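Local coordinates for Rio2 kinase (Chaetomium thermophilum, PDB 4GYI), which probably phosphorylates serine and threonine as an atypical RIO-family kinase, binds ADP and magnesium, and acts on the maturing pre-40S ribosomal subunit, at residues W17-T21 and Y84-H88; T35-E39 and V51-I55; L170-P176 and R220-L226; V263-H267 and K313-A317. All coordinates share one frame; numbering follows the deposited sequence.

Contact 1. Residues W17-T21 and Y84-H88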
loop_
_atom_site.group_PDB
_atom_site.type_symbol
_atom_site.label_atom_id
_atom_site.label_comp_id
_atom_site.label_asym_id
_atom_site.label_seq_id
_atom_site.Cartn_x
_atom_site.Cartn_y
_atom_site.Cartn_z
ATOM N N TRP A 17 -19.357 8.624 14.479
ATOM C CA TRP A 17 -17.946 8.265 14.487
ATOM C C TRP A 17 -17.545 7.444 15.714
ATOM O O TRP A 17 -16.818 6.457 15.605
ATOM C CB TRP A 17 -17.087 9.517 14.343
ATOM C CG TRP A 17 -17.171 10.082 12.959
ATOM C CD1 TRP A 17 -17.810 11.218 12.571
ATOM C CD2 TRP A 17 -16.647 9.486 11.766
ATOM N NE1 TRP A 17 -17.687 11.389 11.212
ATOM C CE2 TRP A 17 -16.972 10.340 10.696
ATOM C CE3 TRP A 17 -15.913 8.320 11.504
ATOM C CZ2 TRP A 17 -16.589 10.066 9.379
ATOM C CZ3 TRP A 17 -15.531 8.050 10.198
ATOM C CH2 TRP A 17 -15.867 8.918 9.155
ATOM N N ARG A 18 -18.043 7.842 16.875
ATOM C CA ARG A 18 -17.722 7.179 18.130
ATOM C C ARG A 18 -18.202 5.723 18.156
ATOM O O ARG A 18 -17.510 4.841 18.656
ATOM C CB ARG A 18 -18.336 7.971 19.287
ATOM C CG ARG A 18 -17.810 7.581 20.649
ATOM C CD ARG A 18 -18.399 8.461 21.761
ATOM N NE ARG A 18 -17.711 8.216 23.025
ATOM C CZ ARG A 18 -16.618 8.867 23.409
ATOM N NH1 ARG A 18 -16.110 9.817 22.633
ATOM N NH2 ARG A 18 -16.039 8.579 24.571
ATOM N N VAL A 19 -19.393 5.484 17.617
ATOM C CA VAL A 19 -19.951 4.139 17.521
ATOM C C VAL A 19 -19.207 3.303 16.468
ATOM O O VAL A 19 -18.886 2.134 16.705
ATOM C CB VAL A 19 -21.467 4.193 17.214
ATOM C CG1 VAL A 19 -22.023 2.806 16.951
ATOM C CG2 VAL A 19 -22.205 4.830 18.372
ATOM N N LEU A 20 -18.932 3.907 15.312
ATOM C CA LEU A 20 -18.116 3.261 14.300
ATOM C C LEU A 20 -16.771 2.853 14.902
ATOM O O LEU A 20 -16.333 1.715 14.747
ATOM C CB LEU A 20 -17.912 4.175 13.083
ATOM C CG LEU A 20 -17.284 3.498 11.865
ATOM C CD1 LEU A 20 -18.122 2.281 11.473
ATOM C CD2 LEU A 20 -17.116 4.478 10.655
ATOM N N THR A 21 -16.129 3.778 15.604
ATOM C CA THR A 21 -14.845 3.500 16.244
ATOM C C THR A 21 -14.965 2.389 17.289
ATOM O O THR A 21 -14.076 1.546 17.426
ATOM C CB THR A 21 -14.293 4.764 16.924
ATOM O OG1 THR A 21 -14.123 5.801 15.945
ATOM C CG2 THR A 21 -12.957 4.477 17.605
ATOM N N TYR A 84 -13.577 4.598 5.911
ATOM C CA TYR A 84 -14.078 5.826 6.538
ATOM C C TYR A 84 -13.278 6.175 7.789
ATOM O O TYR A 84 -12.877 7.319 7.972
ATOM C CB TYR A 84 -15.561 5.705 6.894
ATOM C CG TYR A 84 -16.513 6.143 5.800
ATOM C CD1 TYR A 84 -17.595 6.975 6.084
ATOM C CD2 TYR A 84 -16.341 5.719 4.490
ATOM C CE1 TYR A 84 -18.481 7.363 5.093
ATOM C CE2 TYR A 84 -17.217 6.110 3.491
ATOM C CZ TYR A 84 -18.284 6.927 3.799
ATOM O OH TYR A 84 -19.151 7.307 2.802
ATOM N N LEU A 85 -13.037 5.176 8.637
ATOM C CA LEU A 85 -12.245 5.388 9.844
ATOM C C LEU A 85 -10.844 5.883 9.513
ATOM O O LEU A 85 -10.340 6.780 10.173
ATOM C CB LEU A 85 -12.165 4.111 10.677
ATOM C CG LEU A 85 -13.436 3.779 11.448
ATOM C CD1 LEU A 85 -13.361 2.378 12.019
ATOM C CD2 LEU A 85 -13.668 4.810 12.556
ATOM N N ALA A 86 -10.221 5.296 8.492
ATOM C CA ALA A 86 -8.906 5.756 8.055
ATOM C C ALA A 86 -8.946 7.211 7.604
ATOM O O ALA A 86 -8.097 7.997 7.981
ATOM C CB ALA A 86 -8.366 4.872 6.926
ATOM N N LEU A 87 -9.922 7.556 6.770
ATOM C CA LEU A 87 -10.049 8.924 6.268
ATOM C C LEU A 87 -10.258 9.925 7.398
ATOM O O LEU A 87 -9.690 11.013 7.391
ATOM C CB LEU A 87 -11.207 9.040 5.279
ATOM C CG LEU A 87 -10.916 8.683 3.824
ATOM C CD1 LEU A 87 -12.209 8.651 3.025
ATOM C CD2 LEU A 87 -9.936 9.687 3.231
ATOM N N HIS A 88 -11.087 9.543 8.361
ATOM C CA HIS A 88 -11.385 10.379 9.514
ATOM C C HIS A 88 -10.108 10.705 10.287
ATOM O O HIS A 88 -9.868 11.848 10.695
ATOM C CB HIS A 88 -12.373 9.647 10.417
ATOM C CG HIS A 88 -13.036 10.531 11.419
ATOM N ND1 HIS A 88 -13.914 11.531 11.060
ATOM C CD2 HIS A 88 -12.942 10.575 12.767
ATOM C CE1 HIS A 88 -14.339 12.150 12.145
ATOM N NE2 HIS A 88 -13.766 11.589 13.195
#

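Contact 2. Residues T35-E39 and V51-I55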
loop_
_atom_site.group_PDB
_atom_site.type_symbol
_atom_site.label_atom_id
_atom_site.label_comp_id
_atom_site.label_asym_id
_atom_site.label_seq_id
_atom_site.Cartn_x
_atom_site.Cartn_y
_atom_site.Cartn_z
ATOM N N THR A 35 -24.243 -6.202 20.161
ATOM C CA THR A 35 -24.853 -4.900 20.400
ATOM C C THR A 35 -24.537 -4.276 21.773
ATOM O O THR A 35 -24.158 -3.105 21.838
ATOM C CB THR A 35 -26.385 -4.948 20.164
ATOM O OG1 THR A 35 -26.656 -5.472 18.857
ATOM C CG2 THR A 35 -26.989 -3.561 20.298
ATOM N N PRO A 36 -24.679 -5.046 22.873
ATOM C CA PRO A 36 -24.376 -4.409 24.165
ATOM C C PRO A 36 -22.884 -4.140 24.392
ATOM O O PRO A 36 -22.536 -3.341 25.262
ATOM C CB PRO A 36 -24.902 -5.424 25.192
ATOM C CG PRO A 36 -25.887 -6.257 24.437
ATOM C CD PRO A 36 -25.307 -6.364 23.061
ATOM N N LEU A 37 -22.011 -4.794 23.633
ATOM C CA LEU A 37 -20.588 -4.471 23.707
ATOM C C LEU A 37 -20.244 -3.190 22.921
ATOM O O LEU A 37 -19.303 -2.475 23.273
ATOM C CB LEU A 37 -19.734 -5.646 23.236
ATOM C CG LEU A 37 -18.228 -5.385 23.159
ATOM C CD1 LEU A 37 -17.689 -4.940 24.508
ATOM C CD2 LEU A 37 -17.491 -6.621 22.662
ATOM N N ILE A 38 -20.995 -2.902 21.859
ATOM C CA ILE A 38 -20.822 -1.636 21.148
ATOM C C ILE A 38 -21.186 -0.534 22.126
ATOM O O ILE A 38 -20.458 0.449 22.279
ATOM C CB ILE A 38 -21.790 -1.482 19.957
ATOM C CG1 ILE A 38 -21.964 -2.798 19.197
ATOM C CG2 ILE A 38 -21.361 -0.313 19.054
ATOM C CD1 ILE A 38 -20.889 -3.108 18.229
ATOM N N GLU A 39 -22.328 -0.721 22.789
ATOM C CA GLU A 39 -22.848 0.256 23.746
ATOM C C GLU A 39 -21.822 0.560 24.826
ATOM O O GLU A 39 -21.550 1.723 25.117
ATOM C CB GLU A 39 -24.155 -0.231 24.383
ATOM C CG GLU A 39 -25.329 -0.380 23.420
ATOM C CD GLU A 39 -26.593 -0.898 24.106
ATOM O OE1 GLU A 39 -27.169 -1.897 23.622
ATOM O OE2 GLU A 39 -27.014 -0.307 25.125
ATOM N N VAL A 51 -26.708 5.695 21.045
ATOM C CA VAL A 51 -25.863 4.918 20.163
ATOM C C VAL A 51 -26.685 3.972 19.283
ATOM O O VAL A 51 -26.273 3.630 18.173
ATOM C CB VAL A 51 -24.804 4.126 20.955
ATOM C CG1 VAL A 51 -24.050 5.058 21.884
ATOM C CG2 VAL A 51 -25.442 2.999 21.739
ATOM N N HIS A 52 -27.853 3.566 19.771
ATOM C CA HIS A 52 -28.710 2.674 19.008
ATOM C C HIS A 52 -29.109 3.296 17.680
ATOM O O HIS A 52 -29.220 2.592 16.669
ATOM C CB HIS A 52 -29.935 2.257 19.825
ATOM C CG HIS A 52 -29.661 1.131 20.771
ATOM N ND1 HIS A 52 -29.424 -0.158 20.340
ATOM C CD2 HIS A 52 -29.565 1.100 22.121
ATOM C CE1 HIS A 52 -29.202 -0.936 21.385
ATOM N NE2 HIS A 52 -29.283 -0.198 22.477
ATOM N N LYS A 53 -29.290 4.617 17.678
ATOM C CA LYS A 53 -29.630 5.334 16.453
ATOM C C LYS A 53 -28.446 5.408 15.491
ATOM O O LYS A 53 -28.592 5.146 14.297
ATOM C CB LYS A 53 -30.140 6.741 16.753
ATOM C CG LYS A 53 -30.447 7.550 15.499
ATOM C CD LYS A 53 -31.180 8.838 15.836
ATOM C CE LYS A 53 -31.419 9.686 14.593
ATOM N NZ LYS A 53 -32.194 10.925 14.918
ATOM N N SER A 54 -27.283 5.786 16.017
ATOM C CA SER A 54 -26.042 5.763 15.244
ATOM C C SER A 54 -25.817 4.408 14.565
ATOM O O SER A 54 -25.444 4.356 13.396
ATOM C CB SER A 54 -24.848 6.113 16.137
ATOM O OG SER A 54 -24.827 7.500 16.431
ATOM N N ILE A 55 -26.057 3.321 15.296
ATOM C CA ILE A 55 -25.933 1.969 14.741
ATOM C C ILE A 55 -26.739 1.783 13.451
ATOM O O ILE A 55 -26.239 1.230 12.465
ATOM C CB ILE A 55 -26.325 0.873 15.774
ATOM C CG1 ILE A 55 -25.332 0.857 16.940
ATOM C CG2 ILE A 55 -26.389 -0.505 15.119
ATOM C CD1 ILE A 55 -25.451 -0.361 17.847
#

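Contact 3. Residues L170-P176 and R220-L226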
loop_
_atom_site.group_PDB
_atom_site.type_symbol
_atom_site.label_atom_id
_atom_site.label_comp_id
_atom_site.label_asym_id
_atom_site.label_seq_id
_atom_site.Cartn_x
_atom_site.Cartn_y
_atom_site.Cartn_z
ATOM N N LEU A 170 13.742 4.269 2.992
ATOM C CA LEU A 170 14.331 4.495 1.681
ATOM C C LEU A 170 14.420 5.980 1.412
ATOM O O LEU A 170 15.410 6.466 0.879
ATOM C CB LEU A 170 13.507 3.804 0.591
ATOM C CG LEU A 170 13.617 2.284 0.626
ATOM C CD1 LEU A 170 12.555 1.649 -0.238
ATOM C CD2 LEU A 170 15.012 1.864 0.173
ATOM N N TYR A 171 13.371 6.697 1.780
ATOM C CA TYR A 171 13.335 8.136 1.562
ATOM C C TYR A 171 14.460 8.839 2.333
ATOM O O TYR A 171 15.119 9.732 1.806
ATOM C CB TYR A 171 11.980 8.702 1.975
ATOM C CG TYR A 171 11.849 10.180 1.717
ATOM C CD1 TYR A 171 11.555 10.655 0.450
ATOM C CD2 TYR A 171 12.023 11.106 2.742
ATOM C CE1 TYR A 171 11.443 12.009 0.200
ATOM C CE2 TYR A 171 11.908 12.465 2.501
ATOM C CZ TYR A 171 11.618 12.909 1.226
ATOM O OH TYR A 171 11.494 14.259 0.975
ATOM N N GLU A 172 14.687 8.423 3.572
ATOM C CA GLU A 172 15.719 9.048 4.404
ATOM C C GLU A 172 17.143 8.694 3.955
ATOM O O GLU A 172 18.063 9.495 4.101
ATOM C CB GLU A 172 15.485 8.727 5.880
ATOM C CG GLU A 172 14.280 9.466 6.466
ATOM C CD GLU A 172 13.696 8.780 7.700
ATOM O OE1 GLU A 172 14.056 7.608 7.971
ATOM O OE2 GLU A 172 12.865 9.412 8.395
ATOM N N GLU A 173 17.322 7.514 3.373
ATOM C CA GLU A 173 18.619 7.163 2.804
ATOM C C GLU A 173 18.959 7.873 1.496
ATOM O O GLU A 173 20.071 7.734 0.992
ATOM C CB GLU A 173 18.735 5.656 2.611
ATOM C CG GLU A 173 18.906 4.921 3.901
ATOM C CD GLU A 173 20.035 5.497 4.728
ATOM O OE1 GLU A 173 19.735 6.153 5.751
ATOM O OE2 GLU A 173 21.211 5.301 4.346
ATOM N N GLY A 174 18.015 8.617 0.940
ATOM C CA GLY A 174 18.249 9.298 -0.322
ATOM C C GLY A 174 17.804 8.549 -1.577
ATOM O O GLY A 174 18.168 8.937 -2.688
ATOM N N PHE A 175 17.026 7.481 -1.419
ATOM C CA PHE A 175 16.463 6.764 -2.575
ATOM C C PHE A 175 15.346 7.571 -3.246
ATOM O O PHE A 175 14.634 8.324 -2.576
ATOM C CB PHE A 175 15.885 5.427 -2.158
ATOM C CG PHE A 175 16.908 4.373 -1.909
ATOM C CD1 PHE A 175 17.211 3.441 -2.885
ATOM C CD2 PHE A 175 17.549 4.290 -0.683
ATOM C CE1 PHE A 175 18.144 2.451 -2.655
ATOM C CE2 PHE A 175 18.486 3.303 -0.445
ATOM C CZ PHE A 175 18.785 2.382 -1.432
ATOM N N PRO A 176 15.190 7.417 -4.574
ATOM C CA PRO A 176 14.114 8.143 -5.268
ATOM C C PRO A 176 12.760 7.423 -5.079
ATOM O O PRO A 176 12.395 6.551 -5.849
ATOM C CB PRO A 176 14.567 8.121 -6.723
ATOM C CG PRO A 176 15.374 6.824 -6.841
ATOM C CD PRO A 176 16.031 6.623 -5.492
ATOM N N ARG A 220 21.800 -0.927 -5.764
ATOM C CA ARG A 220 21.828 -0.039 -4.600
ATOM C C ARG A 220 20.908 -0.556 -3.499
ATOM O O ARG A 220 21.292 -0.572 -2.325
ATOM C CB ARG A 220 21.474 1.409 -4.958
ATOM C CG ARG A 220 21.620 2.353 -3.770
ATOM C CD ARG A 220 21.391 3.825 -4.130
ATOM N NE ARG A 220 21.492 4.650 -2.925
ATOM C CZ ARG A 220 20.890 5.826 -2.741
ATOM N NH1 ARG A 220 20.123 6.372 -3.690
ATOM N NH2 ARG A 220 21.063 6.465 -1.590
ATOM N N LEU A 221 19.696 -0.973 -3.872
ATOM C CA LEU A 221 18.783 -1.588 -2.911
ATOM C C LEU A 221 19.448 -2.780 -2.211
ATOM O O LEU A 221 19.403 -2.890 -0.986
ATOM C CB LEU A 221 17.487 -2.029 -3.588
ATOM C CG LEU A 221 16.393 -0.995 -3.876
ATOM C CD1 LEU A 221 15.317 -1.631 -4.723
ATOM C CD2 LEU A 221 15.771 -0.453 -2.588
ATOM N N ALA A 222 20.084 -3.652 -2.987
ATOM C CA ALA A 222 20.673 -4.881 -2.446
ATOM C C ALA A 222 21.808 -4.573 -1.469
ATOM O O ALA A 222 21.948 -5.238 -0.445
ATOM C CB ALA A 222 21.164 -5.776 -3.569
ATOM N N LYS A 223 22.603 -3.556 -1.794
ATOM C CA LYS A 223 23.655 -3.083 -0.901
ATOM C C LYS A 223 23.092 -2.618 0.443
ATOM O O LYS A 223 23.786 -2.668 1.455
ATOM C CB LYS A 223 24.492 -1.985 -1.571
ATOM C CG LYS A 223 24.751 -0.753 -0.712
ATOM C CD LYS A 223 25.958 0.015 -1.202
ATOM C CE LYS A 223 27.222 -0.811 -1.015
ATOM N NZ LYS A 223 28.403 -0.221 -1.705
ATOM N N HIS A 224 21.829 -2.200 0.460
ATOM C CA HIS A 224 21.171 -1.817 1.715
ATOM C C HIS A 224 20.288 -2.928 2.290
ATOM O O HIS A 224 19.461 -2.680 3.165
ATOM C CB HIS A 224 20.379 -0.514 1.565
ATOM C CG HIS A 224 21.242 0.705 1.444
ATOM N ND1 HIS A 224 21.498 1.541 2.510
ATOM C CD2 HIS A 224 21.931 1.212 0.394
ATOM C CE1 HIS A 224 22.299 2.517 2.118
ATOM N NE2 HIS A 224 22.575 2.339 0.838
ATOM N N GLY A 225 20.478 -4.154 1.807
ATOM C CA GLY A 225 19.787 -5.307 2.370
ATOM C C GLY A 225 18.406 -5.618 1.800
ATOM O O GLY A 225 17.692 -6.475 2.320
ATOM N N LEU A 226 18.033 -4.949 0.718
ATOM C CA LEU A 226 16.676 -5.084 0.192
ATOM C C LEU A 226 16.571 -5.621 -1.237
ATOM O O LEU A 226 17.454 -5.398 -2.084
ATOM C CB LEU A 226 15.951 -3.750 0.267
ATOM C CG LEU A 226 15.642 -3.273 1.684
ATOM C CD1 LEU A 226 15.158 -1.848 1.644
ATOM C CD2 LEU A 226 14.603 -4.180 2.328
#

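Contact 4. Residues V263-H267 and K313-A317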
loop_
_atom_site.group_PDB
_atom_site.type_symbol
_atom_site.label_atom_id
_atom_site.label_comp_id
_atom_site.label_asym_id
_atom_site.label_seq_id
_atom_site.Cartn_x
_atom_site.Cartn_y
_atom_site.Cartn_z
ATOM N N VAL A 263 11.614 -7.708 0.280
ATOM C CA VAL A 263 12.206 -8.740 1.114
ATOM C C VAL A 263 13.676 -8.446 1.348
ATOM O O VAL A 263 14.325 -7.756 0.550
ATOM C CB VAL A 263 12.051 -10.148 0.510
ATOM C CG1 VAL A 263 10.608 -10.413 0.160
ATOM C CG2 VAL A 263 12.915 -10.304 -0.720
ATOM N N SER A 264 14.192 -8.964 2.456
ATOM C CA SER A 264 15.593 -8.789 2.788
ATOM C C SER A 264 16.482 -9.634 1.893
ATOM O O SER A 264 16.078 -10.704 1.443
ATOM C CB SER A 264 15.827 -9.178 4.244
ATOM O OG SER A 264 17.156 -9.584 4.424
ATOM N N MET A 265 17.709 -9.179 1.661
ATOM C CA MET A 265 18.669 -9.987 0.910
ATOM C C MET A 265 18.986 -11.292 1.639
ATOM O O MET A 265 19.597 -12.193 1.069
ATOM C CB MET A 265 19.966 -9.213 0.639
ATOM C CG MET A 265 19.860 -8.164 -0.446
ATOM S SD MET A 265 19.923 -8.818 -2.130
ATOM C CE MET A 265 21.596 -9.503 -2.118
ATOM N N ASP A 266 18.574 -11.384 2.900
ATOM C CA ASP A 266 18.768 -12.594 3.699
ATOM C C ASP A 266 17.591 -13.564 3.608
ATOM O O ASP A 266 17.564 -14.562 4.323
ATOM C CB ASP A 266 18.983 -12.233 5.173
ATOM C CG ASP A 266 20.365 -11.676 5.443
ATOM O OD1 ASP A 266 21.330 -12.129 4.792
ATOM O OD2 ASP A 266 20.481 -10.786 6.310
ATOM N N HIS A 267 16.612 -13.263 2.756
ATOM C CA HIS A 267 15.428 -14.107 2.642
ATOM C C HIS A 267 15.840 -15.425 2.029
ATOM O O HIS A 267 16.680 -15.440 1.135
ATOM C CB HIS A 267 14.383 -13.434 1.767
ATOM C CG HIS A 267 13.063 -14.140 1.741
ATOM N ND1 HIS A 267 12.883 -15.354 1.116
ATOM C CD2 HIS A 267 11.851 -13.785 2.232
ATOM C CE1 HIS A 267 11.626 -15.736 1.253
ATOM N NE2 HIS A 267 10.977 -14.799 1.920
ATOM N N LYS A 313 23.833 1.338 5.336
ATOM C CA LYS A 313 22.890 1.048 6.396
ATOM C C LYS A 313 21.932 -0.055 5.941
ATOM O O LYS A 313 21.422 -0.018 4.823
ATOM C CB LYS A 313 22.111 2.315 6.749
ATOM C CG LYS A 313 21.320 2.201 8.030
ATOM C CD LYS A 313 20.474 3.432 8.303
ATOM C CE LYS A 313 19.829 3.347 9.688
ATOM N NZ LYS A 313 19.309 1.975 10.000
ATOM N N ARG A 314 21.696 -1.040 6.802
ATOM C CA ARG A 314 20.801 -2.146 6.471
ATOM C C ARG A 314 19.360 -1.709 6.657
ATOM O O ARG A 314 18.873 -1.637 7.787
ATOM C CB ARG A 314 21.081 -3.349 7.374
ATOM C CG ARG A 314 22.454 -3.972 7.208
ATOM C CD ARG A 314 22.517 -4.876 5.983
ATOM N NE ARG A 314 21.536 -5.961 6.045
ATOM C CZ ARG A 314 21.809 -7.213 6.410
ATOM N NH1 ARG A 314 23.048 -7.564 6.747
ATOM N NH2 ARG A 314 20.838 -8.120 6.430
ATOM N N LEU A 315 18.673 -1.430 5.553
ATOM C CA LEU A 315 17.306 -0.915 5.617
ATOM C C LEU A 315 16.291 -2.003 5.920
ATOM O O LEU A 315 15.149 -1.711 6.281
ATOM C CB LEU A 315 16.937 -0.212 4.314
ATOM C CG LEU A 315 17.882 0.946 4.003
ATOM C CD1 LEU A 315 17.341 1.833 2.896
ATOM C CD2 LEU A 315 18.085 1.741 5.275
ATOM N N ASP A 316 16.717 -3.257 5.790
ATOM C CA ASP A 316 15.825 -4.394 5.991
ATOM C C ASP A 316 15.545 -4.663 7.465
ATOM O O ASP A 316 15.066 -5.737 7.834
ATOM C CB ASP A 316 16.392 -5.644 5.315
ATOM C CG ASP A 316 17.851 -5.885 5.659
ATOM O OD1 ASP A 316 18.540 -4.910 6.033
ATOM O OD2 ASP A 316 18.306 -7.045 5.546
ATOM N N ALA A 317 15.851 -3.679 8.302
ATOM C CA ALA A 317 15.596 -3.768 9.730
ATOM C C ALA A 317 14.589 -2.705 10.153
ATOM O O ALA A 317 14.304 -2.552 11.341
ATOM C CB ALA A 317 16.889 -3.613 10.503
#

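Contact 1. Residues W17-T21 and Y84-H88
Helix segment 17-21, carrying Trp17, and helix segment 84-88, carrying His88, pass with their axes 11.0 Å apart and their N-to-C directions at 121°, and the nearest CA atoms belong to Thr21 and Leu85. The indole of Trp17 points into the gap. Against one of its faces lies the imidazole of His88, a face-to-face stack in which the Trp17 five-membered ring and the His88 ring have centroids 3.8 Å apart and planes tilted by 15°. With chi1 at -164°, His88 turns its ring away from its own N and over the indole, while His88 CB makes a CH-pi contact 3.9 Å from the centroid of the six-membered ring of Trp17. The six-membered end of the indole reaches the first residues of segment 84-88, with Trp17 CH2 3.9 Å from Tyr84 CB. Alongside, Leu20 CD2 touches Leu85 CG at 3.8 Å, and both leucines also pack on Leu77. Thr21 OG1 lies 3.6 Å from Leu85 CD2, but its hydrogen bond goes back to Trp17 O, 2.8 Å away, which also accepts from Thr21 N. No hydrogen bond crosses between the segments, so this part of the winged-helix-like N-terminal domain is joined by ring stacking and apolar packing.

Contact 2. Residues T35-E39 and V51-I55
The imidazole of His52 and the carboxylate of Glu39 are the flat groups that meet here, their planes 67° apart. Neither Glu39 OE1 nor the methyl of Thr35 sits squarely over a face or at an edge of the imidazole; both approach it obliquely. Glu39 OE1 comes within 2.9 Å of His52 NE2, and Thr35 CG2 lies 3.6 Å from His52 CE1. The Glu39 side chain is extended beyond CG (chi2 179°), which carries its carboxylate out to the ring, while its own CG rests 3.8 Å from Val51 CG2. Beneath this polar rim the contact turns apolar: Ile55 CD1 is 4.3 Å from Ile38 CG2 and equally far from Thr35 CG2. Outside the pair, Ile38 packs on Val23 and Val51 on Val19, both of helix 14-26, and Tyr75 of strand 75-77 touches Thr35 and Ile55. The two short helix segments run at 118° to each other, their axes 10.7 Å apart, and Glu39 and Val51 have the nearest CA atoms. Two successive helices crossing steeply over a small apolar core, backed by an earlier helix and a following strand, are consistent with a winged helix-turn-helix domain, as the HTH-type N-terminal family of Rio2 suggests.

Contact 3. Residues L170-P176 and R220-L226
Leu170 CD2 meets Leu221 CD2 at 3.7 Å and Leu226 CD1 at 4.0 Å, the apolar centre where the ends of two helices of the RIO kinase domain come together. Each helix closes in a Schellman motif, with Gly174 and Gly225 at positive phi. Phe175, just beyond the first, covers Leu170 and Leu221: Leu170 CD2 lies under one face of its ring, offset toward the rim, and Phe175 CE1 is 3.8 Å from Leu221 CD2. The opposite face carries the guanidinium of Arg220, stacked flat at 9° between planes, with Arg220 CZ 4.0 Å from the ring centroid in a cation-pi contact. The Arg220 chain reaches this place extended from CG to NE, and its CG and CD pass Phe175 CE1 and CZ on the way. The phenyl edge also points into the face of His224, a T-shaped pair with planes 81° apart. The polar end of that histidine is held elsewhere: its ND1 is hydrogen-bonded to Lys313 O. At the rim the guanidinium turns its edge to the carbonyls of the first helix cap, which may help to balance its positive charge. Arg220 NH2 comes within 3.0 Å of Glu173 O, and Arg220 NH1 gives a weak bond to Gly174 O, 3.4 Å long at an N-H...O angle of 161°.

Contact 4. Residues V263-H267 and K313-A317
An ST turn that begins at Ser264, the last residue of strand 263-264 of the RIO kinase domain, is tied by a salt-bridge network to loop 313-317; the CA atoms of Ser264 and Asp316 are the nearest pair. Within the turn Ser264 OG accepts from the backbone N of Asp266 at 2.8 Å, and a type I beta turn runs from Ser264 to His267. The same hydroxyl donates across the contact to Asp316 OD2, 3.0 Å away, meeting the anti lone pair of that oxygen. From its syn side Asp316 OD2 receives a second donor, Arg314 NH2, at 2.9 Å and almost exactly in the guanidinium plane. Arg314 NE bonds Asp316 OD1 at 3.2 Å, again on a syn lone pair, so the guanidinium grips the carboxylate side-on through two nitrogens. Two bends in the Arg314 chain (chi2 -79°, chi3 -59°) fold it back onto the residue two further along its own loop. Its NH2 is shared with Asp266: the salt bridge to Asp266 OD2 is 2.7 Å long, lies near the guanidinium plane, and meets the oxygen from above the carboxylate plane, 40° out of it. Asp266 OD2 and Asp316 OD2 are thereby brought to 4.4 Å of each other, a closeness that the shared arginine probably compensates. Nearby, Met265 O is hydrogen-bonded to Tyr300 OH. The arrangement is a surface salt-bridge network of two aspartates bridged by one arginine, which ties an ST turn at the end of a short kinase-domain strand to a later loop.

Along the chain contact 2 falls between the two halves of contact 1, and contacts 3 and 4 follow in that order. Contacts 1 and 2, with centres 14 Å apart, share the N-terminal HTH-type domain, where Val19 of helix 14-26 packs on Ile38, Val51, Ser54 and Ile55. The centres of contacts 3 and 4 are 10 Å apart, and the contacts touch: Gly225 O lies 2.8 Å from Met265 N, and strands 226-227 and 263-264 pair antiparallel, joining the two contacts beyond helix 207-223. The centres of contacts 1 and 3 are about 35 Å apart, on opposite sides of the chain's centre. The protein thus holds two separately packed regions, a mostly helical N-terminal one and the kinase domain that binds ADP and magnesium.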